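Local coordinates for protein 2-hydroxyhepta-2,4-diene-1, 7-dioateisomerase (Mycobacterium abscessus, PDB 3R6O) that probably acts as a magnesium-binding isomerase of 2-hydroxyhepta-2,4-diene-1,7-dioate, working on a scaffold of the fumarylacetoacetate hydrolase family, at residues Pro103-Ala108 with Ala270-Arg275; Val146-Thr151 with Val318-Pro323; Phe235-Phe240 with Ser253-Thr258; Asn245-Gln250 with Pro294-Arg299. All blocks are in the same frame, centred on the assembly; numbering follows the deposited sequence.

Contact 1 (Pro103-Ala108 with Ala270-Arg275)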
loop_
_atom_site.group_PDB
_atom_site.type_symbol
_atom_site.label_atom_id
_atom_site.label_comp_id
_atom_site.label_asym_id
_atom_site.label_seq_id
_atom_site.Cartn_x
_atom_site.Cartn_y
_atom_site.Cartn_z
ATOM N N PRO A 103 -7.764 -0.727 5.001
ATOM C CA PRO A 103 -6.586 -0.180 5.650
ATOM C C PRO A 103 -5.796 0.646 4.649
ATOM O O PRO A 103 -5.776 0.308 3.439
ATOM C CB PRO A 103 -5.776 -1.431 6.044
ATOM C CG PRO A 103 -6.110 -2.423 5.025
ATOM C CD PRO A 103 -7.579 -2.137 4.625
ATOM N N GLY A 104 -5.136 1.695 5.124
ATOM C CA GLY A 104 -4.342 2.559 4.230
ATOM C C GLY A 104 -3.164 1.824 3.605
ATOM O O GLY A 104 -2.788 2.087 2.459
ATOM N N GLN A 105 -2.547 0.924 4.383
ATOM C CA GLN A 105 -1.489 0.082 3.881
ATOM C C GLN A 105 -1.431 -1.173 4.709
ATOM O O GLN A 105 -1.824 -1.164 5.887
ATOM C CB GLN A 105 -0.123 0.770 3.880
ATOM C CG GLN A 105 0.449 1.098 5.258
ATOM C CD GLN A 105 1.595 2.084 5.233
ATOM O OE1 GLN A 105 2.453 2.037 4.322
ATOM N NE2 GLN A 105 1.647 2.968 6.253
ATOM N N VAL A 106 -0.935 -2.237 4.079
ATOM C CA VAL A 106 -0.780 -3.515 4.754
ATOM C C VAL A 106 0.663 -3.976 4.671
ATOM O O VAL A 106 1.175 -4.269 3.582
ATOM C CB VAL A 106 -1.706 -4.568 4.156
ATOM C CG1 VAL A 106 -1.582 -5.912 4.945
ATOM C CG2 VAL A 106 -3.164 -3.984 4.143
ATOM N N ILE A 107 1.310 -3.944 5.826
ATOM C CA ILE A 107 2.700 -4.331 5.974
ATOM C C ILE A 107 2.738 -5.765 6.462
ATOM O O ILE A 107 1.946 -6.146 7.324
ATOM C CB ILE A 107 3.428 -3.450 7.003
ATOM C CG1 ILE A 107 3.299 -1.970 6.648
ATOM C CG2 ILE A 107 4.939 -3.884 7.133
ATOM C CD1 ILE A 107 3.621 -1.643 5.276
ATOM N N ALA A 108 3.628 -6.571 5.904
ATOM C CA ALA A 108 3.834 -7.960 6.365
ATOM C C ALA A 108 5.318 -8.203 6.619
ATOM O O ALA A 108 6.183 -7.818 5.783
ATOM C CB ALA A 108 3.310 -8.998 5.300
ATOM N N ALA A 270 10.236 2.957 11.996
ATOM C CA ALA A 270 11.532 3.612 11.793
ATOM C C ALA A 270 11.739 4.068 10.334
ATOM O O ALA A 270 12.528 4.972 10.081
ATOM C CB ALA A 270 12.687 2.710 12.255
ATOM N N THR A 271 11.074 3.428 9.370
ATOM C CA THR A 271 11.238 3.814 7.955
ATOM C C THR A 271 9.928 4.104 7.206
ATOM O O THR A 271 9.944 4.713 6.127
ATOM C CB THR A 271 12.050 2.748 7.165
ATOM O OG1 THR A 271 11.185 1.705 6.712
ATOM C CG2 THR A 271 13.228 2.225 8.014
ATOM N N ILE A 272 8.798 3.697 7.790
ATOM C CA ILE A 272 7.448 3.919 7.231
ATOM C C ILE A 272 6.518 4.640 8.230
ATOM O O ILE A 272 6.301 4.178 9.335
ATOM C CB ILE A 272 6.781 2.580 6.797
ATOM C CG1 ILE A 272 7.621 1.932 5.683
ATOM C CG2 ILE A 272 5.369 2.820 6.310
ATOM C CD1 ILE A 272 7.226 0.464 5.369
ATOM N N ALA A 273 5.990 5.795 7.823
ATOM C CA ALA A 273 5.049 6.529 8.621
ATOM C C ALA A 273 3.687 5.817 8.617
ATOM O O ALA A 273 3.192 5.399 7.571
ATOM C CB ALA A 273 4.938 7.981 8.096
ATOM N N LEU A 274 3.127 5.614 9.807
ATOM C CA LEU A 274 1.908 4.834 9.965
ATOM C C LEU A 274 0.702 5.726 10.304
ATOM O O LEU A 274 0.843 6.712 11.015
ATOM C CB LEU A 274 2.116 3.811 11.083
ATOM C CG LEU A 274 3.213 2.775 10.889
ATOM C CD1 LEU A 274 3.378 1.897 12.182
ATOM C CD2 LEU A 274 2.905 1.920 9.658
ATOM N N ARG A 275 -0.468 5.345 9.796
ATOM C CA ARG A 275 -1.737 6.000 10.104
ATOM C C ARG A 275 -2.702 5.011 10.749
ATOM O O ARG A 275 -2.595 3.791 10.559
ATOM C CB ARG A 275 -2.369 6.503 8.805
ATOM C CG ARG A 275 -1.483 7.504 8.064
ATOM C CD ARG A 275 -2.098 7.996 6.800
ATOM N NE ARG A 275 -1.223 8.989 6.157
ATOM C CZ ARG A 275 -1.197 9.286 4.849
ATOM N NH1 ARG A 275 -2.013 8.699 3.975
ATOM N NH2 ARG A 275 -0.316 10.184 4.411
#
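The carboxamide of Gln-105 meets Ala-273 O at its NH2 edge, within the amide plane, and has Ile-272 CG2 and Leu-274 CD2 raised above one and the same side of that plane. This buried contact of the fumarylacetoacetate hydrolase fold joins the start of strand 106-110, inside a large mixed sheet, to the loop between helix 261-269 and strand 279-281, the parallel neighbour of 106-110. The bond from Gln-105 NE2 to Ala-273 O is 3.2 Å long and moderately bent (142° at the hydrogen), and the donor is tilted 23° from the carbonyl plane. Ile-272 CG2 lies 3.6 Å from Gln-105 OE1 and comes in obliquely, off the side of the amide near OE1 and NE2, whereas Leu-274 CD2 stands above Gln-105 NE2, 3.8 Å away. Gln-105 gets there by placing CG between its backbone N and carbonyl carbon (chi1 66°) and running on extended. NE2 also donates to Asp-278 OD2, and OE1 is bonded to Ser-135 OG of the second subunit, so both ends of the amide are held and its flip is fixed. Thr-137 OG1 of the second subunit is bonded to Ala-273 O, which makes the contact part of the dimer interface. Ile-107, whose side chain is about 9 Å from the bound magnesium ion, and Ile-272 reach toward each other tip to tip, their CD1 methyls 4.2 Å apart.

Contact 2 (Val146-Thr151 with Val318-Pro323)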
loop_
_atom_site.group_PDB
_atom_site.type_symbol
_atom_site.label_atom_id
_atom_site.label_comp_id
_atom_site.label_asym_id
_atom_site.label_seq_id
_atom_site.Cartn_x
_atom_site.Cartn_y
_atom_site.Cartn_z
ATOM N N VAL A 146 -10.084 -18.359 -0.338
ATOM C CA VAL A 146 -8.815 -18.006 -0.989
ATOM C C VAL A 146 -8.850 -18.554 -2.399
ATOM O O VAL A 146 -9.166 -19.724 -2.608
ATOM C CB VAL A 146 -7.623 -18.637 -0.249
ATOM C CG1 VAL A 146 -6.300 -18.446 -1.066
ATOM C CG2 VAL A 146 -7.527 -17.988 1.140
ATOM N N ILE A 147 -8.522 -17.703 -3.365
ATOM C CA ILE A 147 -8.695 -18.030 -4.756
ATOM C C ILE A 147 -7.317 -18.061 -5.336
ATOM O O ILE A 147 -6.650 -17.036 -5.390
ATOM C CB ILE A 147 -9.510 -16.970 -5.496
ATOM C CG1 ILE A 147 -10.955 -16.846 -4.912
ATOM C CG2 ILE A 147 -9.526 -17.262 -6.977
ATOM C CD1 ILE A 147 -11.793 -18.061 -5.076
ATOM N N ALA A 148 -6.888 -19.249 -5.746
ATOM C CA ALA A 148 -5.568 -19.411 -6.344
ATOM C C ALA A 148 -5.624 -19.003 -7.803
ATOM O O ALA A 148 -6.362 -19.622 -8.598
ATOM C CB ALA A 148 -5.109 -20.836 -6.217
ATOM N N PRO A 149 -4.827 -17.991 -8.182
ATOM C CA PRO A 149 -4.945 -17.493 -9.525
ATOM C C PRO A 149 -4.498 -18.523 -10.547
ATOM O O PRO A 149 -3.734 -19.430 -10.209
ATOM C CB PRO A 149 -4.017 -16.279 -9.531
ATOM C CG PRO A 149 -3.030 -16.542 -8.450
ATOM C CD PRO A 149 -3.712 -17.364 -7.445
ATOM N N ARG A 150 -5.003 -18.366 -11.775
ATOM C CA ARG A 150 -4.586 -19.116 -12.952
ATOM C C ARG A 150 -3.071 -19.201 -13.088
ATOM O O ARG A 150 -2.556 -20.208 -13.513
ATOM C CB ARG A 150 -5.122 -18.458 -14.254
ATOM C CG ARG A 150 -6.445 -17.782 -14.103
ATOM C CD ARG A 150 -7.199 -17.655 -15.420
ATOM N NE ARG A 150 -6.634 -16.545 -16.173
ATOM C CZ ARG A 150 -6.869 -15.256 -15.921
ATOM N NH1 ARG A 150 -7.688 -14.886 -14.936
ATOM N NH2 ARG A 150 -6.277 -14.326 -16.664
ATOM N N THR A 151 -2.368 -18.136 -12.722
ATOM C CA THR A 151 -0.906 -18.067 -12.887
ATOM C C THR A 151 -0.045 -18.732 -11.760
ATOM O O THR A 151 1.175 -18.532 -11.726
ATOM C CB THR A 151 -0.477 -16.606 -13.042
ATOM O OG1 THR A 151 -0.936 -15.852 -11.915
ATOM C CG2 THR A 151 -1.092 -15.992 -14.287
ATOM N N VAL A 318 -10.537 -23.201 -0.323
ATOM C CA VAL A 318 -9.621 -22.890 -1.424
ATOM C C VAL A 318 -10.212 -23.342 -2.766
ATOM O O VAL A 318 -10.673 -24.459 -2.892
ATOM C CB VAL A 318 -8.237 -23.572 -1.233
ATOM C CG1 VAL A 318 -7.328 -23.287 -2.447
ATOM C CG2 VAL A 318 -7.584 -23.077 0.089
ATOM N N HIS A 319 -10.212 -22.432 -3.741
ATOM C CA HIS A 319 -10.676 -22.710 -5.091
ATOM C C HIS A 319 -9.656 -22.160 -6.081
ATOM O O HIS A 319 -9.263 -20.993 -5.959
ATOM C CB HIS A 319 -11.990 -21.987 -5.351
ATOM C CG HIS A 319 -13.130 -22.439 -4.481
ATOM N ND1 HIS A 319 -14.096 -23.313 -4.921
ATOM C CD2 HIS A 319 -13.476 -22.103 -3.218
ATOM C CE1 HIS A 319 -14.980 -23.516 -3.958
ATOM N NE2 HIS A 319 -14.618 -22.807 -2.905
ATOM N N ASP A 320 -9.331 -22.951 -7.098
ATOM C CA ASP A 320 -8.488 -22.515 -8.211
ATOM C C ASP A 320 -9.313 -21.845 -9.284
ATOM O O ASP A 320 -10.398 -22.329 -9.640
ATOM C CB ASP A 320 -7.784 -23.706 -8.850
ATOM C CG ASP A 320 -6.731 -24.338 -7.947
ATOM O OD1 ASP A 320 -6.567 -23.898 -6.797
ATOM O OD2 ASP A 320 -6.110 -25.329 -8.403
ATOM N N GLU A 321 -8.765 -20.767 -9.851
ATOM C CA GLU A 321 -9.310 -20.186 -11.063
ATOM C C GLU A 321 -9.072 -21.178 -12.175
ATOM O O GLU A 321 -8.004 -21.716 -12.262
ATOM C CB GLU A 321 -8.594 -18.880 -11.422
ATOM C CG GLU A 321 -8.794 -17.725 -10.452
ATOM C CD GLU A 321 -8.224 -16.398 -10.978
ATOM O OE1 GLU A 321 -7.249 -16.424 -11.777
ATOM O OE2 GLU A 321 -8.772 -15.316 -10.615
ATOM N N LYS A 322 -10.045 -21.406 -13.046
ATOM C CA LYS A 322 -9.802 -22.285 -14.191
ATOM C C LYS A 322 -8.945 -21.605 -15.286
ATOM O O LYS A 322 -8.922 -20.381 -15.387
ATOM C CB LYS A 322 -11.136 -22.763 -14.760
ATOM C CG LYS A 322 -11.750 -23.858 -13.872
ATOM C CD LYS A 322 -13.090 -24.318 -14.384
ATOM C CE LYS A 322 -12.976 -25.201 -15.590
ATOM N NZ LYS A 322 -12.680 -26.607 -15.175
ATOM N N PRO A 323 -8.219 -22.398 -16.092
ATOM C CA PRO A 323 -7.524 -21.854 -17.257
ATOM C C PRO A 323 -8.483 -21.359 -18.342
ATOM O O PRO A 323 -8.385 -20.176 -18.740
ATOM C CB PRO A 323 -6.706 -23.055 -17.771
ATOM C CG PRO A 323 -7.456 -24.230 -17.282
ATOM C CD PRO A 323 -7.944 -23.834 -15.934
#
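Strands 146-148 and 318-320 run parallel in register, their short axes 4.7 Å apart at an angle of 27°, with Val-146 opposite Val-318, Ile-147 opposite His-319 and Ala-148 opposite Asp-320. The pair forms one margin of a five-stranded mixed sheet of the fumarylacetoacetate hydrolase fold, 146-148 being an edge strand of the sheet within this chain. His-319 bonds to both sides of Ile-147: its N donates to Val-146 O (3.1 Å) and its O accepts from Ala-148 N (3.0 Å). Glu-321 N continues the pattern beyond the strand with a nearly straight bond to Ala-148 O. On the face of Ile-147 and His-319, the isoleucine CD1 packs on the imidazole-bearing CB of His-319. Val-146, Val-318, Ala-148 and Asp-320 share the other face, where Val-146 and Ala-148 pack on Leu-155 of strand 155-165. Glu-321 runs on extended beyond CG (chi2 -172°), which carries its carboxylate alongside Pro-149 and Arg-150. OE1 there is modelled too close to Arg-150, leaving its bonds to that residue doubtful, while OE2 forms a salt bridge with Arg-171 of the second subunit. The aliphatic part of Glu-321 crosses Ile-147 at about a right angle, with Glu-321 CG 3.6 Å from Ile-147 CG2.

Contact 3 (Phe235-Phe240 with Ser253-Thr258)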
loop_
_atom_site.group_PDB
_atom_site.type_symbol
_atom_site.label_atom_id
_atom_site.label_comp_id
_atom_site.label_asym_id
_atom_site.label_seq_id
_atom_site.Cartn_x
_atom_site.Cartn_y
_atom_site.Cartn_z
ATOM N N PHE A 235 1.883 -5.271 25.488
ATOM C CA PHE A 235 1.286 -6.157 24.487
ATOM C C PHE A 235 0.934 -7.494 25.111
ATOM O O PHE A 235 1.511 -7.886 26.133
ATOM C CB PHE A 235 2.231 -6.339 23.288
ATOM C CG PHE A 235 2.307 -5.120 22.426
ATOM C CD1 PHE A 235 1.374 -4.910 21.415
ATOM C CD2 PHE A 235 3.245 -4.138 22.680
ATOM C CE1 PHE A 235 1.404 -3.746 20.686
ATOM C CE2 PHE A 235 3.289 -3.006 21.944
ATOM C CZ PHE A 235 2.378 -2.808 20.931
ATOM N N GLU A 236 -0.054 -8.156 24.524
ATOM C CA GLU A 236 -0.499 -9.448 24.989
ATOM C C GLU A 236 0.240 -10.540 24.234
ATOM O O GLU A 236 0.985 -10.284 23.282
ATOM C CB GLU A 236 -2.011 -9.614 24.801
ATOM C CG GLU A 236 -2.853 -8.584 25.574
ATOM C CD GLU A 236 -4.235 -9.082 25.929
ATOM O OE1 GLU A 236 -4.491 -10.304 25.846
ATOM O OE2 GLU A 236 -5.066 -8.249 26.340
ATOM N N THR A 237 0.074 -11.740 24.739
ATOM C CA THR A 237 0.644 -12.948 24.165
ATOM C C THR A 237 -0.488 -13.763 23.546
ATOM O O THR A 237 -1.607 -13.809 24.090
ATOM C CB THR A 237 1.384 -13.669 25.276
ATOM O OG1 THR A 237 2.524 -12.859 25.632
ATOM C CG2 THR A 237 1.837 -15.068 24.877
ATOM N N PHE A 238 -0.204 -14.377 22.385
ATOM C CA PHE A 238 -1.168 -15.243 21.711
ATOM C C PHE A 238 -0.566 -16.575 21.320
ATOM O O PHE A 238 0.628 -16.665 21.017
ATOM C CB PHE A 238 -1.703 -14.573 20.461
ATOM C CG PHE A 238 -2.248 -13.237 20.724
ATOM C CD1 PHE A 238 -3.591 -13.051 20.993
ATOM C CD2 PHE A 238 -1.398 -12.156 20.770
ATOM C CE1 PHE A 238 -4.065 -11.803 21.286
ATOM C CE2 PHE A 238 -1.873 -10.912 21.038
ATOM C CZ PHE A 238 -3.205 -10.733 21.298
ATOM N N ASP A 239 -1.397 -17.611 21.363
ATOM C CA ASP A 239 -1.019 -18.928 20.842
ATOM C C ASP A 239 -1.954 -19.223 19.710
ATOM O O ASP A 239 -3.147 -19.020 19.829
ATOM C CB ASP A 239 -1.147 -19.997 21.920
ATOM C CG ASP A 239 -0.167 -19.786 23.061
ATOM O OD1 ASP A 239 1.055 -19.592 22.795
ATOM O OD2 ASP A 239 -0.615 -19.796 24.224
ATOM N N PHE A 240 -1.434 -19.698 18.590
ATOM C CA PHE A 240 -2.287 -19.813 17.414
ATOM C C PHE A 240 -1.931 -21.045 16.594
ATOM O O PHE A 240 -0.783 -21.496 16.607
ATOM C CB PHE A 240 -2.216 -18.523 16.573
ATOM C CG PHE A 240 -0.806 -18.089 16.239
ATOM C CD1 PHE A 240 -0.250 -18.408 15.029
ATOM C CD2 PHE A 240 -0.012 -17.434 17.180
ATOM C CE1 PHE A 240 1.052 -18.025 14.714
ATOM C CE2 PHE A 240 1.327 -17.065 16.884
ATOM C CZ PHE A 240 1.853 -17.370 15.659
ATOM N N SER A 253 3.440 -19.440 19.001
ATOM C CA SER A 253 3.245 -18.549 20.132
ATOM C C SER A 253 4.028 -17.250 19.848
ATOM O O SER A 253 5.165 -17.285 19.386
ATOM C CB SER A 253 3.813 -19.201 21.385
ATOM O OG SER A 253 3.845 -18.309 22.503
ATOM N N THR A 254 3.450 -16.096 20.167
ATOM C CA THR A 254 4.143 -14.839 19.921
ATOM C C THR A 254 5.447 -14.668 20.747
ATOM O O THR A 254 6.270 -13.803 20.439
ATOM C CB THR A 254 3.177 -13.646 20.090
ATOM O OG1 THR A 254 2.651 -13.630 21.421
ATOM C CG2 THR A 254 2.021 -13.775 19.027
ATOM N N VAL A 255 5.696 -15.544 21.722
ATOM C CA VAL A 255 6.944 -15.495 22.480
ATOM C C VAL A 255 8.140 -15.895 21.627
ATOM O O VAL A 255 9.281 -15.647 22.006
ATOM C CB VAL A 255 6.935 -16.405 23.743
ATOM C CG1 VAL A 255 5.847 -15.962 24.705
ATOM C CG2 VAL A 255 6.795 -17.874 23.372
ATOM N N ASP A 256 7.879 -16.522 20.485
ATOM C CA ASP A 256 8.963 -16.949 19.605
ATOM C C ASP A 256 9.300 -15.918 18.547
ATOM O O ASP A 256 10.178 -16.138 17.695
ATOM C CB ASP A 256 8.625 -18.298 18.974
ATOM C CG ASP A 256 8.649 -19.417 20.001
ATOM O OD1 ASP A 256 9.684 -19.505 20.720
ATOM O OD2 ASP A 256 7.663 -20.193 20.101
ATOM N N MET A 257 8.613 -14.779 18.591
ATOM C CA MET A 257 8.941 -13.716 17.661
ATOM C C MET A 257 10.358 -13.202 17.932
ATOM O O MET A 257 10.749 -12.900 19.050
ATOM C CB MET A 257 7.927 -12.598 17.739
ATOM C CG MET A 257 6.522 -12.984 17.299
ATOM S SD MET A 257 5.306 -11.818 17.981
ATOM C CE MET A 257 5.470 -10.471 16.850
ATOM N N THR A 258 11.134 -13.127 16.867
ATOM C CA THR A 258 12.464 -12.537 16.923
ATOM C C THR A 258 12.299 -11.074 17.343
ATOM O O THR A 258 12.942 -10.594 18.268
ATOM C CB THR A 258 13.085 -12.585 15.532
ATOM O OG1 THR A 258 13.216 -13.944 15.121
ATOM C CG2 THR A 258 14.415 -11.868 15.496
HETATM O O HOH W 1 4.338 -12.529 23.185
#
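Thr-254 OG1 is held by two partners: it accepts a nearly straight hydrogen bond from Phe-238 N (3.1 Å, 168° at the hydrogen), and it is 2.7 Å from water 1, which is also hydrogen-bonded to Thr-237 OG1. A backbone-to-backbone bond runs the other way, Thr-254 N donating to Phe-238 O over 3.0 Å. Phe-238 is therefore held through both its N and its O by one threonine, whose OG1 stands between backbone N and carbonyl carbon (chi1 60°). The same rotation leaves CG2 beside the backbone N and aims it inward. There it meets the edge of the Phe-238 ring, near the ring plane, and comes within 4.0 Å of Phe-240 CE2. Phe-240 continues the apolar layer onto Ile-159 and Ile-161 of strand 155-165, its side chain about 6 Å from that of the magnesium ligand Glu-160. The ring of Phe-238 also meets Tyr-184 and makes a cation-pi contact with Lys-310.

On the outer side, Asp-239 and Ser-253 form an antiparallel non-hydrogen-bonded pair with a CA-CA distance of 4.3 Å. Ser-253 OG donates weakly to Asp-239 OD1 and accepts a weak, long bond from Val-255 N, in the manner of an ST turn. Further along, Thr-237 CG2 touches Val-255 CG1 at 4.1 Å. Asp-256 N bonds back to Ser-253 O as the chain enters the short 3-10 turn 254-256. The whole arrangement is the open end of a beta hairpin, strands 239-244 and 247-253, where the second strand departs toward helix 261-269.

Contact 4 (Asn245-Gln250 with Pro294-Arg299)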
loop_
_atom_site.group_PDB
_atom_site.type_symbol
_atom_site.label_atom_id
_atom_site.label_comp_id
_atom_site.label_asym_id
_atom_site.label_seq_id
_atom_site.Cartn_x
_atom_site.Cartn_y
_atom_site.Cartn_z
ATOM N N ASN A 245 -7.956 -29.068 6.370
ATOM C CA ASN A 245 -8.832 -30.218 6.506
ATOM C C ASN A 245 -8.645 -30.944 7.836
ATOM O O ASN A 245 -8.655 -32.154 7.881
ATOM C CB ASN A 245 -8.612 -31.162 5.304
ATOM C CG ASN A 245 -8.606 -30.420 3.989
ATOM O OD1 ASN A 245 -9.381 -29.446 3.792
ATOM N ND2 ASN A 245 -7.719 -30.827 3.082
ATOM N N GLY A 246 -8.475 -30.184 8.927
ATOM C CA GLY A 246 -8.392 -30.765 10.248
ATOM C C GLY A 246 -6.973 -31.132 10.655
ATOM O O GLY A 246 -6.702 -31.329 11.839
ATOM N N GLU A 247 -6.071 -31.256 9.687
ATOM C CA GLU A 247 -4.670 -31.595 9.988
ATOM C C GLU A 247 -3.832 -30.379 10.400
ATOM O O GLU A 247 -3.812 -29.340 9.691
ATOM C CB GLU A 247 -4.034 -32.229 8.784
ATOM C CG GLU A 247 -2.617 -32.671 9.001
ATOM C CD GLU A 247 -2.032 -33.247 7.745
ATOM O OE1 GLU A 247 -2.714 -33.180 6.675
ATOM O OE2 GLU A 247 -0.884 -33.746 7.826
ATOM N N LEU A 248 -3.079 -30.531 11.493
ATOM C CA LEU A 248 -2.205 -29.449 11.943
ATOM C C LEU A 248 -1.079 -29.167 10.933
ATOM O O LEU A 248 -0.363 -30.094 10.550
ATOM C CB LEU A 248 -1.625 -29.759 13.316
ATOM C CG LEU A 248 -0.909 -28.620 14.041
ATOM C CD1 LEU A 248 -1.854 -27.467 14.346
ATOM C CD2 LEU A 248 -0.244 -29.146 15.317
ATOM N N ARG A 249 -0.960 -27.915 10.482
ATOM C CA ARG A 249 0.180 -27.474 9.687
ATOM C C ARG A 249 1.117 -26.559 10.490
ATOM O O ARG A 249 2.342 -26.722 10.473
ATOM C CB ARG A 249 -0.268 -26.733 8.411
ATOM C CG ARG A 249 -1.145 -27.559 7.431
ATOM C CD ARG A 249 -0.492 -28.852 6.977
ATOM N NE ARG A 249 -1.255 -29.464 5.891
ATOM C CZ ARG A 249 -1.232 -29.093 4.612
ATOM N NH1 ARG A 249 -0.490 -28.090 4.186
ATOM N NH2 ARG A 249 -1.984 -29.734 3.753
ATOM N N GLN A 250 0.553 -25.546 11.140
ATOM C CA GLN A 250 1.371 -24.569 11.839
ATOM C C GLN A 250 0.904 -24.387 13.250
ATOM O O GLN A 250 -0.285 -24.369 13.499
ATOM C CB GLN A 250 1.321 -23.199 11.153
ATOM C CG GLN A 250 1.694 -23.169 9.698
ATOM C CD GLN A 250 1.795 -21.736 9.170
ATOM O OE1 GLN A 250 0.793 -21.157 8.716
ATOM N NE2 GLN A 250 2.980 -21.144 9.281
ATOM N N PRO A 294 7.264 -33.987 -0.861
ATOM C CA PRO A 294 6.791 -32.950 -1.783
ATOM C C PRO A 294 6.196 -31.790 -1.000
ATOM O O PRO A 294 5.906 -31.946 0.171
ATOM C CB PRO A 294 5.710 -33.660 -2.610
ATOM C CG PRO A 294 5.852 -35.103 -2.298
ATOM C CD PRO A 294 6.471 -35.218 -0.969
ATOM N N PRO A 295 6.049 -30.617 -1.644
ATOM C CA PRO A 295 5.444 -29.444 -1.036
ATOM C C PRO A 295 3.991 -29.675 -0.625
ATOM O O PRO A 295 3.356 -30.623 -1.106
ATOM C CB PRO A 295 5.543 -28.371 -2.131
ATOM C CG PRO A 295 6.571 -28.891 -3.089
ATOM C CD PRO A 295 6.499 -30.375 -3.029
ATOM N N ARG A 296 3.498 -28.865 0.311
ATOM C CA ARG A 296 2.143 -29.042 0.844
ATOM C C ARG A 296 1.335 -27.761 0.599
ATOM O O ARG A 296 0.630 -27.285 1.495
ATOM C CB ARG A 296 2.174 -29.358 2.339
ATOM C CG ARG A 296 3.108 -30.507 2.749
ATOM C CD ARG A 296 2.682 -31.050 4.102
ATOM N NE ARG A 296 1.381 -31.700 3.935
ATOM C CZ ARG A 296 0.652 -32.201 4.929
ATOM N NH1 ARG A 296 1.092 -32.143 6.214
ATOM N NH2 ARG A 296 -0.515 -32.758 4.647
ATOM N N TYR A 297 1.467 -27.235 -0.622
ATOM C CA TYR A 297 0.779 -26.035 -1.074
ATOM C C TYR A 297 -0.747 -26.269 -1.107
ATOM O O TYR A 297 -1.221 -27.398 -1.046
ATOM C CB TYR A 297 1.296 -25.542 -2.442
ATOM C CG TYR A 297 2.768 -25.127 -2.485
ATOM C CD1 TYR A 297 3.241 -24.117 -1.681
ATOM C CD2 TYR A 297 3.659 -25.694 -3.406
ATOM C CE1 TYR A 297 4.555 -23.718 -1.717
ATOM C CE2 TYR A 297 5.006 -25.294 -3.461
ATOM C CZ TYR A 297 5.440 -24.298 -2.618
ATOM O OH TYR A 297 6.764 -23.894 -2.626
ATOM N N LEU A 298 -1.502 -25.171 -1.071
ATOM C CA LEU A 298 -2.954 -25.214 -1.064
ATOM C C LEU A 298 -3.445 -25.877 -2.355
ATOM O O LEU A 298 -2.935 -25.596 -3.433
ATOM C CB LEU A 298 -3.525 -23.818 -0.904
ATOM C CG LEU A 298 -3.090 -23.108 0.388
ATOM C CD1 LEU A 298 -3.598 -21.608 0.453
ATOM C CD2 LEU A 298 -3.570 -23.924 1.580
ATOM N N ARG A 299 -4.397 -26.789 -2.198
ATOM C CA ARG A 299 -4.979 -27.568 -3.285
ATOM C C ARG A 299 -6.444 -27.157 -3.418
ATOM O O ARG A 299 -7.057 -26.762 -2.444
ATOM C CB ARG A 299 -4.902 -29.046 -2.949
ATOM C CG ARG A 299 -3.453 -29.598 -2.812
ATOM C CD ARG A 299 -3.447 -30.934 -2.048
ATOM N NE ARG A 299 -3.910 -30.771 -0.661
ATOM C CZ ARG A 299 -3.845 -31.691 0.304
ATOM N NH1 ARG A 299 -3.296 -32.904 0.111
ATOM N NH2 ARG A 299 -4.307 -31.372 1.511
HETATM O O HOH W 2 -5.879 -32.855 3.759
HETATM O O HOH W 3 -2.504 -28.242 1.368
#
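Arg-249 bends at its second torsion (chi2 -56°) and Arg-296 at its third (chi3 68°), which lays one guanidinium flat on the other, centres 3.6 Å apart. With the planes turned by 23°, Arg-249 NE stands over the centre of the Arg-296 group, while Arg-296 CZ is offset toward the rim of the Arg-249 group. Glu-247, its chain extended, comes to the edge of Arg-296 and is gripped end-on, NH2 to OE1 and NH1 to OE2, each 3.0 Å. The carboxylate is twisted against the guanidinium: OE1 is met on its syn side, OE2 from above the carboxylate plane. Arg-249 NH1 donates to Arg-296 O in the carbonyl plane, on a lone pair (3.0 Å), and also to Tyr-157 OH. A classic beta bulge has Arg-249 and Gln-250 both facing Leu-242. Arg-299 NH2 comes within 3.6 Å of Arg-249 NH2, at the edge of that group, but is salt-bridged to Asp-302. Water 2 accepts from Asn-245 ND2 and, weakly, from Arg-299 NH2; ND2 also bonds Asp-302 OD1, and Asn-245 OD1 bonds Val-303 N. Three positive charges are gathered here, their repulsion probably eased by Glu-247, Asp-302 and the oxygens that accept from Arg-249.

Overall arrangement
Along the chain the first segments come in the order contact 1, 2, 3, 4, and their partners return as 3, 1, 4, 2, so contacts 1 and 2 cross, as do 1 and 4 and 3 and 4. Contacts 2, 3 and 4 share the five-stranded mixed sheet: 2 at its 146-148 margin, 3 and 4 along the hairpin of strands 239-244 and 247-253. Contact 1 belongs to the nine-stranded sheet. Contacts 2 and 4, centres 17 Å apart, touch where Val-318 CG1 packs on Arg-299 O at 3.5 Å; contacts 2 and 3 are farthest apart, centres 32 Å. Contacts 1 and 2 both reach the second subunit, joining the dimer interface to the body of the fold.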